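Local coordinates for protein DyP-type peroxidase (Pleurotus ostreatus, PDB 6FSL) that probably catalyses heme-dependent, peroxide-driven oxidation, as expected of a dye-decolorizing peroxidase that carries heme b, at residues A[73-78]-A[136-141]; A[87-92]-A[479-484]; A[351-356]-A[384-389]. The protein carries 1 engineered substitution. One frame throughout, in Å; residues are numbered along the deposited sequence.

Contact 1: residues A[73-78]-A[136-141]; sequences AAVNVS and IFVAGD
Residues 74-78 and 136-140 run antiparallel as adjacent strands, their axes approaching to 4.8 Å with 156° between the chain directions. They belong to the ferredoxin-like half of the DyP fold, where strand 134-140 is flanked by 20-28 and 74-80. Ala-74 and Ala-139 form one hydrogen-bonded pair and Asn-76 and Phe-137 the next; in the latter, Asn-76 N reaches Phe-137 O at 2.9 Å and Phe-137 N donates to Asn-76 O in return. Val-75 with Val-138 and Val-77 with Ile-136 are the non-hydrogen-bonded pairs, and CA-H...O contacts accompany them, such as Val-138 CA to Ala-74 O.

On the face that carries Asn-76 and Phe-137, the aromatic ring leans toward the partner strand, because CG stands between the backbone N and the carbonyl carbon (chi1 55°). Asn-76 CB consequently sits over one ring face, 3.8 Å from the Phe-137 centroid and displaced toward the rim near CZ, a CH-pi contact. The amide of Asn-76 is turned away from the ring: its ND2 donates to Val-75 O at 2.7 Å and also to Lys-46 O, while OD1 accepts from Asp-11 N, so this buried polar group is satisfied at both ends. Tyr-23 stacks on Phe-137 as well.

Across the two strands, the valine and isoleucine face is aliphatic. Val-75 and Ile-136 lie side by side and point the same way, with Val-75 CG1 3.9 Å from Ile-136 CG2; the same methyl also touches Val-138 CG2. Helices 31-41 and 143-156 pack on this layer through Phe-41, Lys-149, Leu-150 and Ile-153. Where the strand pair ends, a CB on Gly-140 would collide with Ala-73 CB, which lies 3.4 Å from Val-138 CG1.

Contact 2: residues A[87-92]-A[479-484]; sequences LGITDD and KTKFAI
Ile-89 sets its CD1 methyl squarely over the ring of Phe-482, 3.7 Å from the centroid and 7° off the ring normal. The contact is a well-centred CH-pi interaction in which every ring carbon lies at a similar distance from the methyl. The isoleucine reaches it with an extended outer chain (chi2 166°), crossing the phenylalanine side chain at about a right angle. CD1 also rests against the Lys-481 carbonyl, 3.4 Å from its O. Beside this methyl, Leu-87 brings its own CD1 to 4.0 Å from Phe-482 CD2, approaching the ring obliquely.

At the outer margin, Lys-481 folds its chain back at chi2 and chi3, which carries NZ round toward Asp-91. The resulting salt bridge is long, with NZ 3.9 Å from Asp-91 OD2. That carboxylate oxygen has a closer commitment, since it accepts a hydrogen bond from Trp-233 NE1; the same tryptophan touches the side chains of Ile-89 and Lys-481.

The next shell fixes the two partners. Gly-88 closes helix 81-86 with a Schellman motif, and its positive phi turns the chain between Leu-87 and Ile-89, both of which contact Phe-482. Phe-79, Leu-84 and Pro-473 pack round the Phe-482 ring, and Leu-87 is backed by Val-31 and Phe-34 of helix 31-41. Phe-482 itself directly follows helix 475-481, two residues before the C-terminal Ile-484. The C-terminal tail is thus attached to the loop after helix 81-86 mainly by apolar and CH-pi contact, the long Asp-91 to Lys-481 pair probably adding only a weak electrostatic pull.

Contact 3: residues A[351-356]-A[384-389]; sequences RRIIRR and CYSSSI. With HEM (protoporphyrin IX containing Fe), chain C.
Ile-354 and Tyr-385 pair antiparallel through two backbone hydrogen bonds; the next pair, Arg-355 with Cys-384, carries its side chains on the opposite face of the sheet. Ile-353 CD1 packs 3.8 Å from Cys-384 SG. Arg-356 crosses Tyr-385 at about a right angle, its CG meeting the ring edge in plane, 3.7 Å from CE2, while the guanidinium plane is tilted 56° to the ring. Asp-11 holds both residues, its OD2 bonded to Tyr-385 OH and its backbone O to Arg-356 NE; Arg-356 NH2 bonds to Ile-12 O.

Arg-355, bent at chi3 (-68°), lays one guanidinium face over the porphyrin, with Arg-355 CZ 3.5 Å from HEM C4D, and directs its edge at a propionate. NH2 donates to HEM O2A at 2.7 Å, and NH1 adds a weak bond to the same oxygen. Asp-191 and Ser-194 O hold NH1 and NH2 from the protein side. A leucine in its place would probably leave this propionate oxygen and Asp-191 without their cationic partner. An arginine beside an aspartate above the heme is characteristic of the distal pocket of DyP-type peroxidases.

Overall arrangement
Contacts 1 and 3 belong to one antiparallel sheet, contact 1 in its N-terminal half and contact 3 at the edge where strand 354-360 lies outermost. Their centres are 18 Å apart, yet they meet directly where Phe-137 CZ packs 3.4 Å from Tyr-385 OH, and Asp-11 bonds to residues of both. Contact 2 stands apart at the periphery, its centre 21 Å from that of contact 1 and 23 Å from that of contact 3, touching neither. By linking the C-terminal tail to residues 87-92, it closes a chain loop that encloses contact 3. Of the three, contact 3 reaches the heme, through Arg-355; contacts 1 and 2 are structural pairings away from the annotated heme-binding residues.

Contact 1: residues A[73-78]-A[136-141]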
loop_
_atom_site.group_PDB
_atom_site.type_symbol
_atom_site.label_atom_id
_atom_site.label_comp_id
_atom_site.label_asym_id
_atom_site.label_seq_id
_atom_site.Cartn_x
_atom_site.Cartn_y
_atom_site.Cartn_z
ATOM N N ALA A 73 20.849 -0.545 8.352
ATOM C CA ALA A 73 19.457 -0.295 8.135
ATOM C C ALA A 73 19.259 1.146 7.755
ATOM O O ALA A 73 19.834 2.022 8.362
ATOM C CB ALA A 73 18.697 -0.594 9.396
ATOM N N ALA A 74 18.471 1.362 6.718
ATOM C CA ALA A 74 18.231 2.669 6.159
ATOM C C ALA A 74 17.136 3.425 6.935
ATOM O O ALA A 74 16.185 2.840 7.449
ATOM C CB ALA A 74 17.842 2.508 4.700
ATOM N N VAL A 75 17.258 4.735 6.990
ATOM C CA VAL A 75 16.291 5.563 7.702
ATOM C C VAL A 75 15.567 6.495 6.727
ATOM O O VAL A 75 16.183 7.058 5.837
ATOM C CB VAL A 75 16.985 6.457 8.753
ATOM C CG1 VAL A 75 15.960 7.018 9.723
ATOM C CG2 VAL A 75 18.108 5.708 9.467
ATOM N N ASN A 76 14.261 6.661 6.917
ATOM C CA ASN A 76 13.486 7.690 6.222
ATOM C C ASN A 76 12.623 8.432 7.231
ATOM O O ASN A 76 12.487 8.037 8.394
ATOM C CB ASN A 76 12.622 7.071 5.115
ATOM C CG ASN A 76 13.264 7.124 3.737
ATOM O OD1 ASN A 76 12.568 6.937 2.726
ATOM N ND2 ASN A 76 14.576 7.362 3.669
ATOM N N VAL A 77 12.048 9.536 6.779
ATOM C CA VAL A 77 11.275 10.414 7.650
ATOM C C VAL A 77 10.187 11.070 6.835
ATOM O O VAL A 77 10.359 11.334 5.635
ATOM C CB VAL A 77 12.172 11.469 8.324
ATOM C CG1 VAL A 77 12.742 12.443 7.303
ATOM C CG2 VAL A 77 11.405 12.220 9.396
ATOM N N SER A 78 9.077 11.348 7.497
ATOM C CA SER A 78 7.860 11.761 6.831
ATOM C C SER A 78 7.036 12.536 7.858
ATOM O O SER A 78 7.021 12.162 9.041
ATOM C CB SER A 78 7.129 10.493 6.347
ATOM O OG SER A 78 6.288 10.712 5.234
ATOM N N ILE A 136 9.500 8.255 11.897
ATOM C CA ILE A 136 10.872 7.915 11.540
ATOM C C ILE A 136 10.789 6.426 11.367
ATOM O O ILE A 136 10.299 5.750 12.259
ATOM C CB ILE A 136 11.886 8.271 12.669
ATOM C CG1 ILE A 136 12.002 9.786 12.798
ATOM C CG2 ILE A 136 13.286 7.653 12.427
ATOM C CD1 ILE A 136 12.829 10.207 13.984
ATOM N N PHE A 137 11.216 5.921 10.217
ATOM C CA PHE A 137 11.260 4.479 10.025
ATOM C C PHE A 137 12.598 3.948 9.541
ATOM O O PHE A 137 13.311 4.589 8.743
ATOM C CB PHE A 137 10.090 3.949 9.188
ATOM C CG PHE A 137 9.911 4.583 7.842
ATOM C CD1 PHE A 137 9.364 5.852 7.718
ATOM C CD2 PHE A 137 10.170 3.856 6.671
ATOM C CE1 PHE A 137 9.149 6.422 6.449
ATOM C CE2 PHE A 137 9.968 4.420 5.401
ATOM C CZ PHE A 137 9.454 5.703 5.292
ATOM N N VAL A 138 12.922 2.773 10.060
ATOM C CA VAL A 138 14.185 2.147 9.835
ATOM C C VAL A 138 13.976 0.701 9.468
ATOM O O VAL A 138 13.329 -0.032 10.212
ATOM C CB VAL A 138 15.093 2.181 11.094
ATOM C CG1 VAL A 138 16.485 1.621 10.758
ATOM C CG2 VAL A 138 15.172 3.590 11.666
ATOM N N ALA A 139 14.610 0.297 8.371
ATOM C CA ALA A 139 14.397 -0.987 7.701
ATOM C C ALA A 139 15.743 -1.675 7.394
ATOM O O ALA A 139 16.646 -1.059 6.831
ATOM C CB ALA A 139 13.633 -0.744 6.400
ATOM N N GLY A 140 15.862 -2.955 7.738
ATOM C CA GLY A 140 17.110 -3.700 7.499
ATOM C C GLY A 140 16.934 -5.191 7.560
ATOM O O GLY A 140 15.812 -5.696 7.506
ATOM N N ASP A 141 18.063 -5.886 7.678
ATOM C CA ASP A 141 18.119 -7.350 7.602
ATOM C C ASP A 141 17.711 -8.045 8.900
ATOM O O ASP A 141 17.316 -9.189 8.847
ATOM C CB ASP A 141 19.528 -7.818 7.184
ATOM C CG ASP A 141 19.585 -9.319 6.747
ATOM O OD1 ASP A 141 19.053 -9.666 5.649
ATOM O OD2 ASP A 141 20.200 -10.149 7.491
#

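Contact 2: residues A[87-92]-A[479-484]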
loop_
_atom_site.group_PDB
_atom_site.type_symbol
_atom_site.label_atom_id
_atom_site.label_comp_id
_atom_site.label_asym_id
_atom_site.label_seq_id
_atom_site.Cartn_x
_atom_site.Cartn_y
_atom_site.Cartn_z
ATOM N N LEU A 87 5.469 22.821 13.212
ATOM C CA LEU A 87 6.785 23.377 12.844
ATOM C C LEU A 87 6.783 24.776 12.183
ATOM O O LEU A 87 7.835 25.329 11.900
ATOM C CB LEU A 87 7.501 22.368 11.952
ATOM C CG LEU A 87 7.815 21.045 12.654
ATOM C CD1 LEU A 87 8.241 19.987 11.643
ATOM C CD2 LEU A 87 8.875 21.226 13.718
ATOM N N GLY A 88 5.614 25.353 11.954
ATOM C CA GLY A 88 5.501 26.651 11.280
ATOM C C GLY A 88 5.561 26.609 9.757
ATOM O O GLY A 88 5.710 27.644 9.105
ATOM N N ILE A 89 5.431 25.411 9.202
ATOM C CA ILE A 89 5.480 25.202 7.786
ATOM C C ILE A 89 4.040 25.144 7.322
ATOM O O ILE A 89 3.412 24.090 7.359
ATOM C CB ILE A 89 6.227 23.887 7.478
ATOM C CG1 ILE A 89 7.676 23.988 8.002
ATOM C CG2 ILE A 89 6.149 23.558 5.987
ATOM C CD1 ILE A 89 8.417 22.668 8.079
ATOM N N THR A 90 3.544 26.287 6.868
ATOM C CA THR A 90 2.138 26.471 6.588
ATOM C C THR A 90 1.735 26.581 5.095
ATOM O O THR A 90 0.565 26.857 4.783
ATOM C CB THR A 90 1.654 27.702 7.380
ATOM O OG1 THR A 90 2.298 28.889 6.903
ATOM C CG2 THR A 90 1.998 27.513 8.852
ATOM N N ASP A 91 2.666 26.331 4.178
ATOM C CA ASP A 91 2.353 26.457 2.752
ATOM C C ASP A 91 1.407 25.329 2.421
ATOM O O ASP A 91 1.646 24.211 2.831
ATOM C CB ASP A 91 3.603 26.387 1.865
ATOM C CG ASP A 91 4.660 27.435 2.218
ATOM O OD1 ASP A 91 4.359 28.625 2.235
ATOM O OD2 ASP A 91 5.822 27.067 2.456
ATOM N N ASP A 92 0.309 25.618 1.728
ATOM C CA ASP A 92 -0.642 24.567 1.300
ATOM C C ASP A 92 -0.009 23.606 0.280
ATOM O O ASP A 92 0.614 24.047 -0.678
ATOM C CB ASP A 92 -1.880 25.186 0.654
ATOM C CG ASP A 92 -3.025 24.195 0.532
ATOM O OD1 ASP A 92 -3.686 23.902 1.569
ATOM O OD2 ASP A 92 -3.249 23.706 -0.601
ATOM N N LYS A 479 16.632 20.135 4.831
ATOM C CA LYS A 479 17.765 20.997 5.120
ATOM C C LYS A 479 17.424 22.470 5.269
ATOM O O LYS A 479 18.090 23.135 6.043
ATOM C CB LYS A 479 18.829 20.866 4.048
ATOM C CG LYS A 479 19.821 19.745 4.247
ATOM C CD LYS A 479 20.692 19.617 3.014
ATOM C CE LYS A 479 22.102 19.217 3.386
ATOM N NZ LYS A 479 22.982 19.140 2.182
ATOM N N THR A 480 16.419 22.975 4.542
ATOM C CA THR A 480 16.043 24.395 4.604
ATOM C C THR A 480 14.792 24.725 5.391
ATOM O O THR A 480 14.670 25.837 5.855
ATOM C CB THR A 480 15.788 24.978 3.211
ATOM O OG1 THR A 480 14.764 24.220 2.556
ATOM C CG2 THR A 480 17.056 24.959 2.382
ATOM N N LYS A 481 13.831 23.809 5.487
ATOM C CA LYS A 481 12.552 24.091 6.150
ATOM C C LYS A 481 12.388 23.384 7.491
ATOM O O LYS A 481 11.628 23.843 8.331
ATOM C CB LYS A 481 11.400 23.702 5.232
ATOM C CG LYS A 481 11.345 24.449 3.881
ATOM C CD LYS A 481 10.958 25.919 4.019
ATOM C CE LYS A 481 9.621 26.112 4.723
ATOM N NZ LYS A 481 9.083 27.505 4.554
ATOM N N PHE A 482 13.111 22.285 7.704
ATOM C CA PHE A 482 12.977 21.501 8.922
ATOM C C PHE A 482 14.246 21.494 9.777
ATOM O O PHE A 482 14.265 20.781 10.760
ATOM C CB PHE A 482 12.633 20.042 8.565
ATOM C CG PHE A 482 11.354 19.862 7.773
ATOM C CD1 PHE A 482 11.249 20.317 6.466
ATOM C CD2 PHE A 482 10.281 19.169 8.316
ATOM C CE1 PHE A 482 10.095 20.125 5.724
ATOM C CE2 PHE A 482 9.120 18.960 7.577
ATOM C CZ PHE A 482 9.033 19.435 6.276
ATOM N N ALA A 483 15.277 22.275 9.414
ATOM C CA ALA A 483 16.624 22.275 10.063
ATOM C C ALA A 483 17.177 23.712 10.293
ATOM O O ALA A 483 16.468 24.679 10.009
ATOM C CB ALA A 483 17.601 21.458 9.233
ATOM N N ILE A 484 18.429 23.852 10.772
ATOM C CA ILE A 484 18.902 25.152 11.289
ATOM C C ILE A 484 20.405 25.541 11.139
ATOM O O ILE A 484 21.330 24.729 11.219
ATOM C CB ILE A 484 18.438 25.272 12.762
ATOM C CG1 ILE A 484 17.731 26.608 12.999
ATOM C CG2 ILE A 484 19.566 25.006 13.743
ATOM C CD1 ILE A 484 16.353 26.702 12.354
#

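Contact 3: residues A[351-356]-A[384-389]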
loop_
_atom_site.group_PDB
_atom_site.type_symbol
_atom_site.label_atom_id
_atom_site.label_comp_id
_atom_site.label_asym_id
_atom_site.label_seq_id
_atom_site.Cartn_x
_atom_site.Cartn_y
_atom_site.Cartn_z
ATOM N N ARG A 351 -3.771 7.743 -10.658
ATOM C CA ARG A 351 -4.394 6.788 -9.743
ATOM C C ARG A 351 -3.409 5.712 -9.323
ATOM O O ARG A 351 -3.751 4.820 -8.558
ATOM C CB ARG A 351 -5.580 6.102 -10.411
ATOM C CG ARG A 351 -6.567 7.026 -11.095
ATOM C CD ARG A 351 -7.302 7.876 -10.094
ATOM N NE ARG A 351 -8.347 8.669 -10.726
ATOM C CZ ARG A 351 -8.928 9.730 -10.180
ATOM N NH1 ARG A 351 -8.572 10.164 -8.986
ATOM N NH2 ARG A 351 -9.862 10.379 -10.834
ATOM N N ARG A 352 -2.184 5.784 -9.834
ATOM C CA ARG A 352 -1.168 4.790 -9.522
ATOM C C ARG A 352 -0.521 5.079 -8.190
ATOM O O ARG A 352 -0.468 6.215 -7.773
ATOM C CB ARG A 352 -0.105 4.728 -10.622
ATOM C CG ARG A 352 -0.664 4.517 -12.022
ATOM C CD ARG A 352 -1.512 3.272 -12.147
ATOM N NE ARG A 352 -0.832 2.075 -11.679
ATOM C CZ ARG A 352 0.134 1.432 -12.342
ATOM N NH1 ARG A 352 0.587 1.876 -13.545
ATOM N NH2 ARG A 352 0.641 0.322 -11.805
ATOM N N ILE A 353 -0.091 4.007 -7.507
ATOM C CA ILE A 353 0.637 4.115 -6.237
ATOM C C ILE A 353 1.791 3.126 -6.193
ATOM O O ILE A 353 1.712 2.037 -6.784
ATOM C CB ILE A 353 -0.277 3.910 -5.023
ATOM C CG1 ILE A 353 -1.161 2.684 -5.193
ATOM C CG2 ILE A 353 -1.173 5.127 -4.814
ATOM C CD1 ILE A 353 -1.814 2.242 -3.884
ATOM N N ILE A 354 2.861 3.527 -5.509
ATOM C CA ILE A 354 3.980 2.644 -5.206
ATOM C C ILE A 354 3.762 2.091 -3.795
ATOM O O ILE A 354 3.657 2.843 -2.841
ATOM C CB ILE A 354 5.335 3.413 -5.297
ATOM C CG1 ILE A 354 5.534 3.942 -6.722
ATOM C CG2 ILE A 354 6.516 2.538 -4.887
ATOM C CD1 ILE A 354 6.844 4.650 -6.979
ATOM N N ARG A 355 3.723 0.774 -3.669
ATOM C CA ARG A 355 3.511 0.113 -2.390
ATOM C C ARG A 355 4.826 -0.370 -1.814
ATOM O O ARG A 355 5.684 -0.879 -2.526
ATOM C CB ARG A 355 2.558 -1.047 -2.551
ATOM C CG ARG A 355 1.193 -0.574 -3.007
ATOM C CD ARG A 355 0.274 -1.745 -3.264
ATOM N NE ARG A 355 0.734 -2.500 -4.430
ATOM C CZ ARG A 355 0.997 -3.803 -4.484
ATOM N NH1 ARG A 355 0.815 -4.608 -3.454
ATOM N NH2 ARG A 355 1.418 -4.313 -5.631
ATOM N N ARG A 356 4.979 -0.168 -0.512
ATOM C CA ARG A 356 6.143 -0.650 0.234
ATOM C C ARG A 356 5.652 -1.349 1.500
ATOM O O ARG A 356 6.122 -1.076 2.592
ATOM C CB ARG A 356 7.067 0.514 0.601
ATOM C CG ARG A 356 7.538 1.332 -0.574
ATOM C CD ARG A 356 8.455 0.568 -1.528
ATOM N NE ARG A 356 8.967 1.491 -2.547
ATOM C CZ ARG A 356 9.356 1.201 -3.790
ATOM N NH1 ARG A 356 9.335 -0.026 -4.247
ATOM N NH2 ARG A 356 9.784 2.193 -4.577
ATOM N N CYS A 384 1.995 3.365 1.006
ATOM C CA CYS A 384 2.052 3.687 -0.410
ATOM C C CYS A 384 2.387 5.160 -0.648
ATOM O O CYS A 384 2.232 6.014 0.224
ATOM C CB CYS A 384 0.765 3.266 -1.143
ATOM S SG CYS A 384 -0.680 4.349 -0.929
ATOM N N TYR A 385 2.899 5.428 -1.834
ATOM C CA TYR A 385 3.359 6.735 -2.204
ATOM C C TYR A 385 2.665 7.200 -3.485
ATOM O O TYR A 385 2.509 6.401 -4.435
ATOM C CB TYR A 385 4.861 6.686 -2.437
ATOM C CG TYR A 385 5.678 6.438 -1.201
ATOM C CD1 TYR A 385 5.915 7.462 -0.269
ATOM C CD2 TYR A 385 6.253 5.190 -0.968
ATOM C CE1 TYR A 385 6.682 7.228 0.860
ATOM C CE2 TYR A 385 7.028 4.951 0.152
ATOM C CZ TYR A 385 7.244 5.966 1.065
ATOM O OH TYR A 385 8.023 5.696 2.172
ATOM N N SER A 386 2.247 8.468 -3.514
ATOM C CA SER A 386 2.037 9.149 -4.787
ATOM C C SER A 386 2.102 10.662 -4.571
ATOM O O SER A 386 2.196 11.106 -3.442
ATOM C CB SER A 386 0.719 8.729 -5.453
ATOM O OG SER A 386 -0.378 9.467 -4.973
ATOM N N SER A 387 2.035 11.444 -5.650
ATOM C CA SER A 387 2.041 12.894 -5.540
ATOM C C SER A 387 0.673 13.444 -5.192
ATOM O O SER A 387 0.528 14.664 -5.029
ATOM C CB SER A 387 2.537 13.550 -6.830
ATOM O OG SER A 387 1.658 13.317 -7.892
ATOM N N SER A 388 -0.329 12.564 -5.089
ATOM C CA SER A 388 -1.662 12.980 -4.665
ATOM C C SER A 388 -2.424 11.826 -4.032
ATOM O O SER A 388 -2.823 10.878 -4.740
ATOM C CB SER A 388 -2.454 13.546 -5.848
ATOM O OG SER A 388 -3.751 13.896 -5.441
ATOM N N ILE A 389 -2.638 11.932 -2.713
ATOM C CA ILE A 389 -3.532 11.017 -1.987
ATOM C C ILE A 389 -4.988 11.186 -2.450
ATOM O O ILE A 389 -5.725 10.181 -2.592
ATOM C CB ILE A 389 -3.516 11.210 -0.461
ATOM C CG1 ILE A 389 -2.092 11.187 0.090
ATOM C CG2 ILE A 389 -4.315 10.109 0.216
ATOM C CD1 ILE A 389 -1.975 11.534 1.561
HETATM C CHA HEM C . -1.924 -5.650 -5.394
HETATM C CHB HEM C . -2.998 -7.908 -1.297
HETATM C CHC HEM C . -4.396 -3.687 0.718
HETATM C CHD HEM C . -3.832 -1.609 -3.611
HETATM C C1A HEM C . -2.062 -6.631 -4.432
HETATM C C2A HEM C . -1.737 -8.011 -4.620
HETATM C C3A HEM C . -2.057 -8.628 -3.460
HETATM C C4A HEM C . -2.585 -7.651 -2.573
HETATM C CMA HEM C . -1.888 -10.116 -3.135
HETATM C CAA HEM C . -1.203 -8.707 -5.843
HETATM C CBA HEM C . 0.316 -8.872 -5.897
HETATM C CGA HEM C . 0.948 -7.567 -6.259
HETATM O O1A HEM C . 0.758 -7.063 -7.362
HETATM O O2A HEM C . 1.653 -6.960 -5.432
HETATM C C1B HEM C . -3.439 -6.938 -0.371
HETATM C C2B HEM C . -3.726 -7.233 1.000
HETATM C C3B HEM C . -4.127 -6.065 1.592
HETATM C C4B HEM C . -4.047 -5.027 0.521
HETATM C CMB HEM C . -3.633 -8.584 1.663
HETATM C CAB HEM C . -4.547 -5.787 2.998
HETATM C CBB HEM C . -4.616 -6.655 3.987
HETATM C C1C HEM C . -4.394 -2.719 -0.294
HETATM C C2C HEM C . -4.794 -1.368 -0.177
HETATM C C3C HEM C . -4.624 -0.768 -1.435
HETATM C C4C HEM C . -4.141 -1.789 -2.306
HETATM C CMC HEM C . -5.279 -0.703 1.092
HETATM C CAC HEM C . -4.982 0.593 -1.889
HETATM C CBC HEM C . -5.896 1.359 -1.293
HETATM C C1D HEM C . -3.224 -2.554 -4.402
HETATM C C2D HEM C . -2.750 -2.197 -5.767
HETATM C C3D HEM C . -2.228 -3.336 -6.232
HETATM C C4D HEM C . -2.366 -4.353 -5.188
HETATM C CMD HEM C . -2.808 -0.847 -6.520
HETATM C CAD HEM C . -1.606 -3.469 -7.573
HETATM C CBD HEM C . -2.606 -3.675 -8.687
HETATM C CGD HEM C . -1.808 -4.010 -9.936
HETATM O O1D HEM C . -2.011 -5.138 -10.489
HETATM O O2D HEM C . -0.944 -3.166 -10.364
HETATM N NA HEM C . -2.655 -6.455 -3.194
HETATM N NB HEM C . -3.695 -5.651 -0.606
HETATM N NC HEM C . -4.074 -2.964 -1.609
HETATM N ND HEM C . -3.020 -3.854 -4.118
HETATM FE FE HEM C . -3.339 -4.721 -2.453
HETATM O O HOH W 1 -1.757 8.662 -7.303
#